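PDB 1POI: glutaconate coenzyme a-transferase from Acidaminococcus fermentans, which transfers the coenzyme A moiety from acetyl-CoA to glutaconate and (R)-2-hydroxyglutarate, a step in bacterial glutamate degradation. Local coordinates for residues V14-I20 / I43-L49; Y100-V104 / V121-Q125. One frame throughout, in Å; residues are numbered along the deposited sequence.

Overall arrangement
Both contacts lie in the coenzyme A transferase family region and follow one another along the chain, with centres 24 Å apart and nearest atoms about 6 Å apart. Contact 1 is the more central, its centre 12 Å from that of the chain, and pairs two neighbouring parallel strands of the seven-stranded sheet. Contact 2, 20 Å out, packs the start of helix 102-114 against the loop after strand 118-121, where a chain of another protein in the assembly also reaches. Helix 102-114 connects the two: farther along it, Ile105, Met108 and Trp109 touch Leu49 of contact 1. A bound copper(II) ion lies about 4 Å from the His15 side chain, in contact 1.

Contact 1 (V14-I20 / I43-L49); sequences VHSGDHI and ITDLTGL
With CG trans to the backbone N (chi1 176°), His19 carries its imidazole along the 46-49 strand: Gly48 CA stands over one face, 4.3 Å from the ring centroid and 12° off the normal, a CH-pi contact. Leu49 CD2 comes to the ring edge, 3.7 Å from NE2. Leu46, its CG beside its own backbone N, sets both methyls against residues 14-20. CD2 meets Ile20 CD1 at 4.0 Å, while CD1 lies 3.8 Å from the carbonyl O of His15, against the turn that precedes the strand. An alanine in place of Leu46 is likely to leave a gap beside Ile20 CD1 and to take the apolar cover from that turn. The backbone evidence for parallel pairing is that Thr47 bonds to the residues before and after His19: Thr47 N gives to Asp18 O (3.0 Å, 164° at the hydrogen) and Thr47 O accepts from Ile20 N (2.8 Å). Near the start of the pairing Ser16 OG accepts from Thr44 N at 3.1 Å. Asp18 OD2 takes His15 N at 2.7 Å, on the anti side and tilted out of the carboxylate plane, bracing the turn. These strands belong to the beta-alpha-beta unit 19-22, 32-40, 46-49; Ile38 of its helix touches Ile43 and Leu46, strand 66-71 flanks strand 46-49, and helix 102-114 packs on Leu49.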
loop_
_atom_site.group_PDB
_atom_site.type_symbol
_atom_site.label_atom_id
_atom_site.label_comp_id
_atom_site.label_asym_id
_atom_site.label_seq_id
_atom_site.Cartn_x
_atom_site.Cartn_y
_atom_site.Cartn_z
ATOM N N VAL A 14 9.360 -36.034 2.935
ATOM C CA VAL A 14 9.769 -36.312 4.316
ATOM C C VAL A 14 9.825 -37.818 4.491
ATOM O O VAL A 14 8.978 -38.547 3.939
ATOM C CB VAL A 14 8.837 -35.661 5.368
ATOM C CG1 VAL A 14 9.592 -35.447 6.706
ATOM C CG2 VAL A 14 8.330 -34.321 4.848
ATOM N N HIS A 15 10.840 -38.275 5.233
ATOM C CA HIS A 15 11.111 -39.704 5.461
ATOM C C HIS A 15 11.708 -39.891 6.837
ATOM O O HIS A 15 12.417 -39.010 7.336
ATOM C CB HIS A 15 12.184 -40.216 4.470
ATOM C CG HIS A 15 11.935 -39.834 3.045
ATOM N ND1 HIS A 15 10.972 -40.440 2.265
ATOM C CD2 HIS A 15 12.477 -38.861 2.277
ATOM C CE1 HIS A 15 10.922 -39.852 1.082
ATOM N NE2 HIS A 15 11.825 -38.889 1.063
ATOM N N SER A 16 11.480 -41.058 7.428
ATOM C CA SER A 16 12.059 -41.350 8.730
ATOM C C SER A 16 13.572 -41.295 8.507
ATOM O O SER A 16 14.039 -41.489 7.377
ATOM C CB SER A 16 11.648 -42.744 9.196
ATOM O OG SER A 16 10.252 -42.923 9.089
ATOM N N GLY A 17 14.344 -41.084 9.568
ATOM C CA GLY A 17 15.786 -40.974 9.403
ATOM C C GLY A 17 16.211 -39.516 9.207
ATOM O O GLY A 17 17.171 -39.045 9.835
ATOM N N ASP A 18 15.449 -38.781 8.395
ATOM C CA ASP A 18 15.718 -37.378 8.096
ATOM C C ASP A 18 16.112 -36.436 9.216
ATOM O O ASP A 18 15.639 -36.542 10.354
ATOM C CB ASP A 18 14.513 -36.765 7.435
ATOM C CG ASP A 18 14.436 -37.089 6.014
ATOM O OD1 ASP A 18 15.497 -37.286 5.406
ATOM O OD2 ASP A 18 13.321 -37.117 5.477
ATOM N N HIS A 19 16.980 -35.497 8.861
ATOM C CA HIS A 19 17.426 -34.430 9.749
ATOM C C HIS A 19 16.515 -33.322 9.249
ATOM O O HIS A 19 16.695 -32.859 8.109
ATOM C CB HIS A 19 18.867 -34.020 9.440
ATOM C CG HIS A 19 19.364 -32.867 10.261
ATOM N ND1 HIS A 19 18.870 -31.586 10.130
ATOM C CD2 HIS A 19 20.322 -32.805 11.223
ATOM C CE1 HIS A 19 19.503 -30.787 10.978
ATOM N NE2 HIS A 19 20.388 -31.503 11.651
ATOM N N ILE A 20 15.509 -32.956 10.047
ATOM C CA ILE A 20 14.551 -31.914 9.655
ATOM C C ILE A 20 14.793 -30.613 10.398
ATOM O O ILE A 20 15.570 -30.552 11.363
ATOM C CB ILE A 20 13.082 -32.303 9.992
ATOM C CG1 ILE A 20 12.950 -32.607 11.483
ATOM C CG2 ILE A 20 12.602 -33.444 9.135
ATOM C CD1 ILE A 20 11.532 -32.772 11.912
ATOM N N ILE A 43 5.799 -41.197 10.455
ATOM C CA ILE A 43 7.171 -40.787 10.181
ATOM C C ILE A 43 7.891 -40.793 11.509
ATOM O O ILE A 43 7.317 -40.365 12.502
ATOM C CB ILE A 43 7.195 -39.442 9.514
ATOM C CG1 ILE A 43 6.848 -39.657 8.045
ATOM C CG2 ILE A 43 8.547 -38.780 9.691
ATOM C CD1 ILE A 43 6.341 -38.452 7.359
ATOM N N THR A 44 9.117 -41.315 11.544
ATOM C CA THR A 44 9.830 -41.419 12.808
ATOM C C THR A 44 11.354 -41.352 12.683
ATOM O O THR A 44 11.903 -41.200 11.589
ATOM C CB THR A 44 9.380 -42.739 13.508
ATOM O OG1 THR A 44 10.160 -43.000 14.695
ATOM C CG2 THR A 44 9.466 -43.912 12.522
ATOM N N ASP A 45 12.033 -41.471 13.817
ATOM C CA ASP A 45 13.487 -41.447 13.861
ATOM C C ASP A 45 14.044 -40.249 13.099
ATOM O O ASP A 45 14.844 -40.382 12.172
ATOM C CB ASP A 45 14.079 -42.778 13.350
ATOM C CG ASP A 45 14.117 -43.862 14.435
ATOM O OD1 ASP A 45 14.931 -43.726 15.382
ATOM O OD2 ASP A 45 13.340 -44.853 14.345
ATOM N N LEU A 46 13.548 -39.082 13.486
ATOM C CA LEU A 46 13.941 -37.799 12.932
ATOM C C LEU A 46 14.959 -37.175 13.883
ATOM O O LEU A 46 14.965 -37.451 15.094
ATOM C CB LEU A 46 12.711 -36.898 12.893
ATOM C CG LEU A 46 11.709 -36.897 11.739
ATOM C CD1 LEU A 46 11.715 -38.195 10.979
ATOM C CD2 LEU A 46 10.325 -36.575 12.305
ATOM N N THR A 47 15.854 -36.374 13.329
ATOM C CA THR A 47 16.838 -35.654 14.134
ATOM C C THR A 47 16.599 -34.212 13.681
ATOM O O THR A 47 15.967 -33.973 12.629
ATOM C CB THR A 47 18.335 -36.128 13.838
ATOM O OG1 THR A 47 18.607 -37.361 14.507
ATOM C CG2 THR A 47 19.357 -35.151 14.339
ATOM N N GLY A 48 17.040 -33.253 14.485
ATOM C CA GLY A 48 16.893 -31.873 14.096
ATOM C C GLY A 48 17.314 -30.922 15.177
ATOM O O GLY A 48 17.586 -31.319 16.321
ATOM N N LEU A 49 17.459 -29.659 14.794
ATOM C CA LEU A 49 17.785 -28.630 15.770
ATOM C C LEU A 49 16.419 -28.033 16.118
ATOM O O LEU A 49 15.578 -27.786 15.234
ATOM C CB LEU A 49 18.681 -27.535 15.192
ATOM C CG LEU A 49 19.851 -27.726 14.219
ATOM C CD1 LEU A 49 20.783 -26.572 14.448
ATOM C CD2 LEU A 49 20.589 -29.021 14.420
#

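Contact 2 (Y100-V104 / V121-Q125); sequences YSQDV and VTLMQ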
loop_
_atom_site.group_PDB
_atom_site.type_symbol
_atom_site.label_atom_id
_atom_site.label_comp_id
_atom_site.label_asym_id
_atom_site.label_seq_id
_atom_site.Cartn_x
_atom_site.Cartn_y
_atom_site.Cartn_z
ATOM N N TYR A 100 22.816 -26.731 23.091
ATOM C CA TYR A 100 23.676 -25.666 22.575
ATOM C C TYR A 100 22.923 -24.395 23.000
ATOM O O TYR A 100 21.720 -24.438 23.286
ATOM C CB TYR A 100 23.771 -25.670 21.032
ATOM C CG TYR A 100 24.692 -26.709 20.408
ATOM C CD1 TYR A 100 26.080 -26.642 20.568
ATOM C CD2 TYR A 100 24.175 -27.750 19.647
ATOM C CE1 TYR A 100 26.924 -27.589 19.982
ATOM C CE2 TYR A 100 25.013 -28.696 19.064
ATOM C CZ TYR A 100 26.379 -28.611 19.236
ATOM O OH TYR A 100 27.180 -29.567 18.663
ATOM N N SER A 101 23.633 -23.279 23.060
ATOM C CA SER A 101 23.032 -21.995 23.381
ATOM C C SER A 101 22.181 -21.686 22.145
ATOM O O SER A 101 22.523 -22.116 21.046
ATOM C CB SER A 101 24.124 -20.940 23.497
ATOM O OG SER A 101 24.363 -20.351 22.229
ATOM N N GLN A 102 21.109 -20.919 22.304
ATOM C CA GLN A 102 20.233 -20.574 21.186
ATOM C C GLN A 102 20.936 -19.773 20.091
ATOM O O GLN A 102 20.657 -19.927 18.895
ATOM C CB GLN A 102 19.043 -19.789 21.707
ATOM C CG GLN A 102 17.998 -19.467 20.680
ATOM C CD GLN A 102 16.770 -18.877 21.327
ATOM O OE1 GLN A 102 16.029 -19.566 22.019
ATOM N NE2 GLN A 102 16.543 -17.590 21.098
ATOM N N ASP A 103 21.862 -18.926 20.510
ATOM C CA ASP A 103 22.616 -18.081 19.592
ATOM C C ASP A 103 23.328 -18.967 18.586
ATOM O O ASP A 103 23.168 -18.805 17.367
ATOM C CB ASP A 103 23.609 -17.257 20.403
ATOM C CG ASP A 103 22.963 -16.642 21.630
ATOM O OD1 ASP A 103 21.823 -16.135 21.495
ATOM O OD2 ASP A 103 23.563 -16.698 22.725
ATOM N N VAL A 104 24.014 -19.980 19.110
ATOM C CA VAL A 104 24.745 -20.929 18.283
ATOM C C VAL A 104 23.810 -21.666 17.328
ATOM O O VAL A 104 24.147 -21.831 16.165
ATOM C CB VAL A 104 25.547 -21.909 19.145
ATOM C CG1 VAL A 104 26.117 -23.044 18.314
ATOM C CG2 VAL A 104 26.659 -21.179 19.823
ATOM N N VAL A 121 32.835 -19.587 16.829
ATOM C CA VAL A 121 32.184 -18.576 17.635
ATOM C C VAL A 121 32.925 -18.401 18.924
ATOM O O VAL A 121 33.547 -19.328 19.422
ATOM C CB VAL A 121 30.702 -18.946 18.000
ATOM C CG1 VAL A 121 29.830 -18.984 16.759
ATOM C CG2 VAL A 121 30.628 -20.253 18.754
ATOM N N THR A 122 32.866 -17.201 19.475
ATOM C CA THR A 122 33.497 -16.949 20.757
ATOM C C THR A 122 32.400 -17.066 21.855
ATOM O O THR A 122 32.393 -16.309 22.830
ATOM C CB THR A 122 34.136 -15.563 20.748
ATOM O OG1 THR A 122 33.610 -14.807 19.643
ATOM C CG2 THR A 122 35.636 -15.677 20.622
ATOM N N LEU A 123 31.515 -18.056 21.713
ATOM C CA LEU A 123 30.398 -18.250 22.639
ATOM C C LEU A 123 30.386 -19.657 23.197
ATOM O O LEU A 123 30.929 -20.565 22.589
ATOM C CB LEU A 123 29.060 -18.000 21.910
ATOM C CG LEU A 123 28.723 -16.600 21.374
ATOM C CD1 LEU A 123 27.542 -16.652 20.447
ATOM C CD2 LEU A 123 28.472 -15.647 22.527
ATOM N N MET A 124 29.711 -19.824 24.332
ATOM C CA MET A 124 29.563 -21.109 25.020
ATOM C C MET A 124 30.737 -21.541 25.886
ATOM O O MET A 124 30.587 -22.448 26.704
ATOM C CB MET A 124 29.191 -22.227 24.049
ATOM C CG MET A 124 27.881 -22.012 23.329
ATOM S SD MET A 124 27.390 -23.389 22.251
ATOM C CE MET A 124 28.822 -24.383 22.341
ATOM N N GLN A 125 31.874 -20.863 25.765
ATOM C CA GLN A 125 33.053 -21.222 26.556
ATOM C C GLN A 125 32.896 -20.868 28.026
ATOM O O GLN A 125 32.116 -19.979 28.376
ATOM C CB GLN A 125 34.324 -20.553 26.002
ATOM C CG GLN A 125 34.430 -19.047 26.192
ATOM C CD GLN A 125 33.723 -18.248 25.107
ATOM O OE1 GLN A 125 32.969 -18.795 24.305
ATOM N NE2 GLN A 125 33.974 -16.945 25.072
#
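Met124 and Tyr100 form a Met-aromatic contact beside the N-capped start of helix 102-114. The sulfur evidence is an edge approach: Met124 SD lies in the plane of the ring, 5.3 Å from its centroid and 84° off the normal. The thioether is bent at its last torsion (chi3 -7°), which brings CE to 4.0 Å from Tyr100 CD1. At its other end the ring is held by Lys150, whose carbonyl O is hydrogen-bonded to the Tyr100 hydroxyl.

Apolar packing centres on Val104, whose side chain crosses that of Met124 at about a right angle. Its CG2 comes within 3.4 Å of Met124 SD and also touches Val121 CG2 at 4.2 Å, so one methyl ties the helix start both to the end of strand 118-121 and to the loop after it. Leu123 CD1 reaches Asp103 CB, 4.0 Å away.

Polar bonds lie within each segment or lead outside the pair. Gln125 NE2 gives to Thr122 O at 2.8 Å, from above that carbonyl's plane, and also to the backbone of a chain of another protein. At the helix start Ser101 is the N-cap, its OG accepting from Val104 N at 3.2 Å in a nearly straight bond of 172°.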